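PDB 4IEF: gingipain R2 Pro-Domain from Porphyromonas gingivalis, which is the propeptide of an arginine-specific cysteine protease and probably keeps the enzyme latent, and perhaps helps it fold, until it is removed. Local coordinates for residues P64-E77 and V144-P158. Residues are numbered along the deposited sequence; the frame is centred on the assembly and turned at random.
Sequences PILPILSRSLAVSE and VRGQVVNFAPLQYNP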
ATOM      1  N   PRO A  64       6.434 -17.768  24.884  1.00 30.46           N
ATOM      2  CA  PRO A  64       5.135 -18.319  24.446  1.00 30.09           C
ATOM      3  C   PRO A  64       4.433 -17.510  23.352  1.00 32.15           C
ATOM      4  O   PRO A  64       4.480 -16.285  23.383  1.00 31.48           O
ATOM      5  CB  PRO A  64       4.304 -18.338  25.735  1.00 32.74           C
ATOM      6  CG  PRO A  64       5.308 -18.373  26.839  1.00 38.14           C
ATOM      7  CD  PRO A  64       6.465 -17.565  26.350  1.00 33.10           C
ATOM      8  N   ILE A  65       3.804 -18.210  22.370  1.00 28.01           N
ATOM      9  CA  ILE A  65       3.020 -17.570  21.299  1.00 26.66           C
ATOM     10  C   ILE A  65       1.756 -17.051  21.960  1.00 30.97           C
ATOM     11  O   ILE A  65       0.888 -17.829  22.348  1.00 29.21           O
ATOM     12  CB  ILE A  65       2.714 -18.496  20.086  1.00 28.75           C
ATOM     13  CG1 ILE A  65       4.017 -18.919  19.372  1.00 27.51           C
ATOM     14  CG2 ILE A  65       1.718 -17.820  19.093  1.00 28.61           C
ATOM     15  CD1 ILE A  65       3.885 -20.081  18.407  1.00 22.87           C
ATOM     16  N   LEU A  66       1.711 -15.743  22.187  1.00 29.69           N
ATOM     17  CA  LEU A  66       0.579 -15.110  22.839  1.00 29.39           C
ATOM     18  C   LEU A  66       0.123 -13.940  21.970  1.00 31.38           C
ATOM     19  O   LEU A  66       0.570 -12.802  22.166  1.00 29.99           O
ATOM     20  CB  LEU A  66       0.944 -14.700  24.278  1.00 30.03           C
ATOM     21  CG  LEU A  66       1.376 -15.872  25.201  1.00 35.11           C
ATOM     22  CD1 LEU A  66       2.212 -15.391  26.368  1.00 35.80           C
ATOM     23  CD2 LEU A  66       0.180 -16.728  25.635  1.00 36.81           C
ATOM     24  N   PRO A  67      -0.743 -14.243  20.961  1.00 26.17           N
ATOM     25  CA  PRO A  67      -1.189 -13.203  20.018  1.00 25.18           C
ATOM     26  C   PRO A  67      -1.815 -11.984  20.668  1.00 29.47           C
ATOM     27  O   PRO A  67      -2.437 -12.078  21.722  1.00 30.49           O
ATOM     28  CB  PRO A  67      -2.217 -13.926  19.143  1.00 26.76           C
ATOM     29  CG  PRO A  67      -1.829 -15.342  19.214  1.00 30.74           C
ATOM     30  CD  PRO A  67      -1.314 -15.557  20.602  1.00 26.96           C
ATOM     31  N   ILE A  68      -1.620 -10.830  20.018  1.00 25.80           N
ATOM     32  CA  ILE A  68      -2.131  -9.538  20.452  1.00 26.15           C
ATOM     33  C   ILE A  68      -3.078  -8.955  19.391  1.00 30.02           C
ATOM     34  O   ILE A  68      -3.067  -9.385  18.235  1.00 28.95           O
ATOM     35  CB  ILE A  68      -0.967  -8.543  20.774  1.00 28.85           C
ATOM     36  CG1 ILE A  68      -0.179  -8.122  19.507  1.00 28.21           C
ATOM     37  CG2 ILE A  68      -0.049  -9.063  21.914  1.00 29.04           C
ATOM     38  CD1 ILE A  68       0.452  -6.714  19.601  1.00 32.32           C
ATOM     39  N   LEU A  69      -3.886  -7.980  19.792  1.00 27.35           N
ATOM     40  CA  LEU A  69      -4.767  -7.248  18.895  1.00 27.65           C
ATOM     41  C   LEU A  69      -4.366  -5.783  18.975  1.00 31.04           C
ATOM     42  O   LEU A  69      -4.285  -5.224  20.070  1.00 30.82           O
ATOM     43  CB  LEU A  69      -6.252  -7.460  19.232  1.00 28.22           C
ATOM     44  CG  LEU A  69      -7.235  -6.952  18.182  1.00 32.63           C
ATOM     45  CD1 LEU A  69      -8.414  -7.867  18.087  1.00 32.99           C
ATOM     46  CD2 LEU A  69      -7.678  -5.512  18.473  1.00 34.67           C
ATOM     47  N   SER A  70      -4.104  -5.172  17.818  1.00 27.13           N
ATOM     48  CA  SER A  70      -3.654  -3.782  17.745  1.00 26.77           C
ATOM     49  C   SER A  70      -4.628  -2.904  16.976  1.00 32.68           C
ATOM     50  O   SER A  70      -5.185  -3.328  15.958  1.00 30.99           O
ATOM     51  CB  SER A  70      -2.277  -3.708  17.099  1.00 27.27           C
ATOM     52  OG  SER A  70      -1.305  -4.408  17.860  1.00 29.93           O
ATOM     53  N   ARG A  71      -4.844  -1.678  17.495  1.00 31.08           N
ATOM     54  CA  ARG A  71      -5.720  -0.670  16.910  1.00 31.77           C
ATOM     55  C   ARG A  71      -5.089   0.709  17.016  1.00 35.40           C
ATOM     56  O   ARG A  71      -4.481   1.048  18.038  1.00 35.14           O
ATOM     57  CB  ARG A  71      -7.114  -0.673  17.576  1.00 32.92           C
ATOM     58  CG  ARG A  71      -8.026  -1.820  17.151  1.00 34.53           C
ATOM     59  CD  ARG A  71      -8.388  -1.783  15.672  1.00 31.20           C
ATOM     60  NE  ARG A  71      -9.221  -2.927  15.300  1.00 34.97           N
ATOM     61  CZ  ARG A  71     -10.550  -2.921  15.298  1.00 48.16           C
ATOM     62  NH1 ARG A  71     -11.218  -1.820  15.624  1.00 34.61           N
ATOM     63  NH2 ARG A  71     -11.224  -4.013  14.960  1.00 29.16           N
ATOM     64  N   SER A  72      -5.251   1.505  15.959  1.00 31.93           N
ATOM     65  CA  SER A  72      -4.693   2.851  15.866  1.00 31.21           C
ATOM     66  C   SER A  72      -5.681   3.889  16.355  1.00 35.14           C
ATOM     67  O   SER A  72      -6.883   3.798  16.074  1.00 34.48           O
ATOM     68  CB  SER A  72      -4.268   3.159  14.435  1.00 32.80           C
ATOM     69  OG  SER A  72      -3.267   2.251  14.002  1.00 39.29           O
ATOM     70  N   LEU A  73      -5.165   4.881  17.087  1.00 31.60           N
ATOM     71  CA  LEU A  73      -5.973   5.970  17.608  1.00 32.01           C
ATOM     72  C   LEU A  73      -5.362   7.318  17.289  1.00 35.60           C
ATOM     73  O   LEU A  73      -4.139   7.474  17.352  1.00 34.24           O
ATOM     74  CB  LEU A  73      -6.148   5.857  19.137  1.00 32.22           C
ATOM     75  CG  LEU A  73      -6.922   4.656  19.702  1.00 36.39           C
ATOM     76  CD1 LEU A  73      -6.621   4.480  21.183  1.00 36.47           C
ATOM     77  CD2 LEU A  73      -8.432   4.801  19.469  1.00 37.04           C
ATOM     78  N   ALA A  74      -6.219   8.293  16.945  1.00 31.79           N
ATOM     79  CA  ALA A  74      -5.828   9.690  16.779  1.00 32.33           C
ATOM     80  C   ALA A  74      -5.652  10.236  18.215  1.00 36.95           C
ATOM     81  O   ALA A  74      -6.602  10.181  19.003  1.00 36.50           O
ATOM     82  CB  ALA A  74      -6.897  10.453  15.998  1.00 33.44           C
ATOM     83  N   VAL A  75      -4.416  10.631  18.597  1.00 33.71           N
ATOM     84  CA  VAL A  75      -4.114  11.046  19.980  1.00 34.07           C
ATOM     85  C   VAL A  75      -3.730  12.554  20.095  1.00 39.38           C
ATOM     86  O   VAL A  75      -3.904  13.313  19.134  1.00 39.70           O
ATOM     87  CB  VAL A  75      -3.021  10.127  20.624  1.00 36.69           C
ATOM     88  CG1 VAL A  75      -3.526   8.697  20.816  1.00 35.10           C
ATOM     89  CG2 VAL A  75      -1.714  10.143  19.829  1.00 36.08           C
ATOM     90  N   SER A  76      -3.239  12.977  21.291  1.00 36.33           N
ATOM     91  CA  SER A  76      -2.818  14.353  21.590  1.00 37.19           C
ATOM     92  C   SER A  76      -1.682  14.800  20.673  1.00 42.92           C
ATOM     93  O   SER A  76      -0.846  13.994  20.282  1.00 41.43           O
ATOM     94  CB  SER A  76      -2.390  14.488  23.050  1.00 39.35           C
ATOM     95  OG  SER A  76      -1.939  15.803  23.339  1.00 42.50           O
ATOM     96  N   GLU A  77      -1.655  16.093  20.353  1.00 42.13           N
ATOM     97  CA  GLU A  77      -0.670  16.704  19.461  1.00 42.08           C
ATOM     98  C   GLU A  77       0.649  17.028  20.179  1.00 45.19           C
ATOM     99  O   GLU A  77       1.699  17.041  19.531  1.00 43.82           O
ATOM    100  CB  GLU A  77      -1.252  17.996  18.847  1.00 44.66           C
ATOM    101  CG  GLU A  77      -2.429  17.796  17.897  1.00 57.02           C
ATOM    102  CD  GLU A  77      -3.776  17.428  18.496  1.00 84.02           C
ATOM    103  OE1 GLU A  77      -4.083  17.873  19.627  1.00 79.07           O
ATOM    104  OE2 GLU A  77      -4.533  16.695  17.820  1.00 80.64           O
ATOM    105  N   VAL A 144      -2.167  14.446  11.524  1.00 37.41           N
ATOM    106  CA  VAL A 144      -2.714  13.783  12.714  1.00 36.40           C
ATOM    107  C   VAL A 144      -1.628  12.956  13.430  1.00 38.62           C
ATOM    108  O   VAL A 144      -0.941  12.149  12.796  1.00 36.61           O
ATOM    109  CB  VAL A 144      -3.966  12.910  12.386  1.00 39.24           C
ATOM    110  CG1 VAL A 144      -4.524  12.258  13.651  1.00 38.80           C
ATOM    111  CG2 VAL A 144      -5.059  13.730  11.700  1.00 39.98           C
ATOM    112  N   ARG A 145      -1.490  13.168  14.757  1.00 34.94           N
ATOM    113  CA  ARG A 145      -0.581  12.404  15.609  1.00 33.48           C
ATOM    114  C   ARG A 145      -1.350  11.176  16.066  1.00 35.53           C
ATOM    115  O   ARG A 145      -2.447  11.300  16.610  1.00 35.91           O
ATOM    116  CB  ARG A 145      -0.041  13.238  16.798  1.00 32.59           C
ATOM    117  CG  ARG A 145       1.090  12.540  17.575  1.00 33.40           C
ATOM    118  CD  ARG A 145       1.786  13.476  18.539  1.00 34.12           C
ATOM    119  NE  ARG A 145       2.742  12.796  19.420  1.00 38.32           N
ATOM    120  CZ  ARG A 145       2.487  12.417  20.672  1.00 48.73           C
ATOM    121  NH1 ARG A 145       1.283  12.607  21.198  1.00 33.79           N
ATOM    122  NH2 ARG A 145       3.428  11.834  21.399  1.00 38.71           N
ATOM    123  N   GLY A 146      -0.808  10.006  15.769  1.00 29.93           N
ATOM    124  CA  GLY A 146      -1.435   8.737  16.109  1.00 28.97           C
ATOM    125  C   GLY A 146      -0.612   7.881  17.046  1.00 31.99           C
ATOM    126  O   GLY A 146       0.597   8.097  17.209  1.00 32.06           O
ATOM    127  N   GLN A 147      -1.278   6.903  17.667  1.00 27.33           N
ATOM    128  CA  GLN A 147      -0.656   5.936  18.564  1.00 26.36           C
ATOM    129  C   GLN A 147      -1.472   4.640  18.560  1.00 29.86           C
ATOM    130  O   GLN A 147      -2.707   4.679  18.574  1.00 29.26           O
ATOM    131  CB  GLN A 147      -0.481   6.493  19.986  1.00 27.87           C
ATOM    132  CG  GLN A 147       0.652   5.791  20.735  1.00 33.77           C
ATOM    133  CD  GLN A 147       1.160   6.516  21.953  1.00 49.28           C
ATOM    134  OE1 GLN A 147       0.675   7.580  22.329  1.00 48.32           O
ATOM    135  NE2 GLN A 147       2.165   5.948  22.600  1.00 40.06           N
ATOM    136  N   VAL A 148      -0.773   3.497  18.525  1.00 26.35           N
ATOM    137  CA  VAL A 148      -1.408   2.181  18.492  1.00 26.30           C
ATOM    138  C   VAL A 148      -1.523   1.611  19.908  1.00 31.39           C
ATOM    139  O   VAL A 148      -0.534   1.572  20.644  1.00 31.07           O
ATOM    140  CB  VAL A 148      -0.663   1.210  17.538  1.00 29.37           C
ATOM    141  CG1 VAL A 148      -1.282  -0.190  17.565  1.00 28.51           C
ATOM    142  CG2 VAL A 148      -0.637   1.756  16.110  1.00 29.16           C
ATOM    143  N   VAL A 149      -2.742   1.174  20.277  1.00 28.83           N
ATOM    144  CA  VAL A 149      -3.011   0.507  21.549  1.00 29.30           C
ATOM    145  C   VAL A 149      -3.012  -1.023  21.278  1.00 32.05           C
ATOM    146  O   VAL A 149      -3.615  -1.480  20.305  1.00 30.53           O
ATOM    147  CB  VAL A 149      -4.295   1.018  22.286  1.00 34.11           C
ATOM    148  CG1 VAL A 149      -5.577   0.776  21.487  1.00 33.72           C
ATOM    149  CG2 VAL A 149      -4.402   0.424  23.692  1.00 34.51           C
ATOM    150  N   ASN A 150      -2.288  -1.789  22.105  1.00 29.22           N
ATOM    151  CA  ASN A 150      -2.196  -3.246  21.968  1.00 28.40           C
ATOM    152  C   ASN A 150      -2.846  -3.966  23.144  1.00 33.03           C
ATOM    153  O   ASN A 150      -2.534  -3.686  24.305  1.00 32.08           O
ATOM    154  CB  ASN A 150      -0.732  -3.694  21.846  1.00 27.12           C
ATOM    155  CG  ASN A 150       0.085  -2.796  20.957  1.00 43.48           C
ATOM    156  OD1 ASN A 150      -0.173  -2.685  19.755  1.00 36.31           O
ATOM    157  ND2 ASN A 150       1.022  -2.065  21.546  1.00 30.81           N
ATOM    158  N   PHE A 151      -3.736  -4.908  22.829  1.00 29.72           N
ATOM    159  CA  PHE A 151      -4.374  -5.769  23.820  1.00 29.65           C
ATOM    160  C   PHE A 151      -3.656  -7.095  23.829  1.00 33.13           C
ATOM    161  O   PHE A 151      -3.463  -7.666  22.757  1.00 33.25           O
ATOM    162  CB  PHE A 151      -5.860  -5.986  23.493  1.00 31.44           C
ATOM    163  CG  PHE A 151      -6.726  -4.755  23.527  1.00 33.26           C
ATOM    164  CD1 PHE A 151      -7.007  -4.051  22.361  1.00 35.52           C
ATOM    165  CD2 PHE A 151      -7.288  -4.315  24.723  1.00 35.46           C
ATOM    166  CE1 PHE A 151      -7.838  -2.926  22.389  1.00 37.15           C
ATOM    167  CE2 PHE A 151      -8.115  -3.194  24.750  1.00 38.75           C
ATOM    168  CZ  PHE A 151      -8.385  -2.507  23.584  1.00 36.76           C
ATOM    169  N   ALA A 152      -3.228  -7.573  25.005  1.00 28.55           N
ATOM    170  CA  ALA A 152      -2.581  -8.878  25.158  1.00 27.41           C
ATOM    171  C   ALA A 152      -3.523  -9.748  26.021  1.00 31.86           C
ATOM    172  O   ALA A 152      -3.385  -9.789  27.247  1.00 31.18           O
ATOM    173  CB  ALA A 152      -1.191  -8.727  25.774  1.00 27.75           C
ATOM    174  N   PRO A 153      -4.557 -10.371  25.399  1.00 29.72           N
ATOM    175  CA  PRO A 153      -5.555 -11.110  26.189  1.00 30.63           C
ATOM    176  C   PRO A 153      -5.159 -12.541  26.555  1.00 35.79           C
ATOM    177  O   PRO A 153      -5.966 -13.261  27.155  1.00 36.33           O
ATOM    178  CB  PRO A 153      -6.773 -11.115  25.270  1.00 32.13           C
ATOM    179  CG  PRO A 153      -6.194 -11.148  23.901  1.00 35.38           C
ATOM    180  CD  PRO A 153      -4.901 -10.393  23.958  1.00 30.71           C
ATOM    181  N   LEU A 154      -3.941 -12.958  26.191  1.00 31.60           N
ATOM    182  CA  LEU A 154      -3.459 -14.292  26.504  1.00 31.52           C
ATOM    183  C   LEU A 154      -2.182 -14.172  27.342  1.00 34.70           C
ATOM    184  O   LEU A 154      -1.140 -13.732  26.851  1.00 33.68           O
ATOM    185  CB  LEU A 154      -3.251 -15.128  25.221  1.00 30.93           C
ATOM    186  CG  LEU A 154      -4.502 -15.374  24.354  1.00 35.48           C
ATOM    187  CD1 LEU A 154      -4.130 -15.959  23.027  1.00 34.79           C
ATOM    188  CD2 LEU A 154      -5.513 -16.285  25.057  1.00 37.66           C
ATOM    189  N   GLN A 155      -2.310 -14.492  28.636  1.00 30.84           N
ATOM    190  CA  GLN A 155      -1.229 -14.431  29.620  1.00 29.81           C
ATOM    191  C   GLN A 155      -0.914 -15.862  30.060  1.00 32.08           C
ATOM    192  O   GLN A 155      -1.817 -16.596  30.453  1.00 31.61           O
ATOM    193  CB  GLN A 155      -1.601 -13.519  30.800  1.00 31.45           C
ATOM    194  CG  GLN A 155      -1.987 -12.082  30.401  1.00 31.96           C
ATOM    195  CD  GLN A 155      -0.835 -11.207  29.960  1.00 41.29           C
ATOM    196  OE1 GLN A 155       0.260 -11.234  30.530  1.00 36.33           O
ATOM    197  NE2 GLN A 155      -1.078 -10.362  28.964  1.00 30.61           N
ATOM    198  N   TYR A 156       0.346 -16.283  29.915  1.00 27.36           N
ATOM    199  CA  TYR A 156       0.732 -17.661  30.188  1.00 26.66           C
ATOM    200  C   TYR A 156       1.950 -17.764  31.078  1.00 31.90           C
ATOM    201  O   TYR A 156       2.995 -17.163  30.799  1.00 30.62           O
ATOM    202  CB  TYR A 156       0.983 -18.398  28.851  1.00 25.82           C
ATOM    203  CG  TYR A 156       1.452 -19.835  28.958  1.00 26.87           C
ATOM    204  CD1 TYR A 156       0.591 -20.841  29.386  1.00 29.13           C
ATOM    205  CD2 TYR A 156       2.732 -20.203  28.553  1.00 27.44           C
ATOM    206  CE1 TYR A 156       1.008 -22.170  29.456  1.00 28.97           C
ATOM    207  CE2 TYR A 156       3.160 -21.529  28.613  1.00 28.19           C
ATOM    208  CZ  TYR A 156       2.294 -22.509  29.064  1.00 36.58           C
ATOM    209  OH  TYR A 156       2.717 -23.818  29.115  1.00 39.93           O
ATOM    210  N   ASN A 157       1.797 -18.550  32.151  1.00 31.26           N
ATOM    211  CA  ASN A 157       2.854 -18.882  33.089  1.00 32.51           C
ATOM    212  C   ASN A 157       3.420 -20.236  32.640  1.00 37.76           C
ATOM    213  O   ASN A 157       2.697 -21.230  32.694  1.00 37.42           O
ATOM    214  CB  ASN A 157       2.338 -18.905  34.537  1.00 34.53           C
ATOM    215  CG  ASN A 157       3.422 -19.022  35.593  1.00 51.40           C
ATOM    216  OD1 ASN A 157       4.357 -19.832  35.499  1.00 47.09           O
ATOM    217  ND2 ASN A 157       3.305 -18.228  36.646  1.00 36.03           N
ATOM    218  N   PRO A 158       4.676 -20.287  32.128  1.00 35.01           N
ATOM    219  CA  PRO A 158       5.218 -21.563  31.617  1.00 35.04           C
ATOM    220  C   PRO A 158       5.528 -22.621  32.681  1.00 40.16           C
ATOM    221  O   PRO A 158       5.440 -23.813  32.383  1.00 40.54           O
ATOM    222  CB  PRO A 158       6.505 -21.143  30.901  1.00 36.10           C
ATOM    223  CG  PRO A 158       6.441 -19.662  30.768  1.00 39.65           C
ATOM    224  CD  PRO A 158       5.645 -19.191  31.936  1.00 35.85           C
TER
HETATM  225  O   HOH W   1      -1.900 -11.889  24.471  1.00 21.02           O
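The extended arm of R145, with CG opposite the backbone N (chi1 -171°), carries its guanidinium past the turn at V75-E77; S70 OG (chi1 -62°) and N150 CG, by contrast, both lie beside the backbone N, on the sheet face that S70 and N150 share. At the first site NH1 of R145 reaches O of S76 at 2.7 Å, the acceptor lying in the guanidinium plane while the donor sits above the plane of the carbonyl. R79 O also takes a bond from NH1, and the carbonyls of Q181 and N182 engage NH2 and NE, so that backbone oxygens grip all three nitrogens and fix the group's rotation. At the second, OG of S70 donates to OD1 of N150 (2.8 Å), tilted 21° from the carbonyl plane, and T134 holds ND2.

Strands 69-74 and 144-151 pair antiparallel from L69-F151 (L69 N to F151 O, 3.0 Å) to L73-Q147, and V75 N to R145 O adds a seventh backbone bond. On the face of L69, L73 and F151, CD1 of L73 meets CG1 of V149 at 3.9 Å. Beyond I68 the direct pairing gives way: a water accepts from L154 N (2.9 Å) and probably donates to P67 O, and CD2 of L66 packs on CB of Y156 (3.7 Å). At the far end CG of P64 abuts the edge of the Y156 ring at CD2 (3.6 Å).

The L69-F151 face is thus mainly apolar, though R71 (salt bridge to E54) and Q147 (to S136 O) share it, whereas opposite, S70 OG and N150 OD1 bond basic side chains and S72 OG an acidic one of another protein chain, consistent with a propeptide docking on its protease.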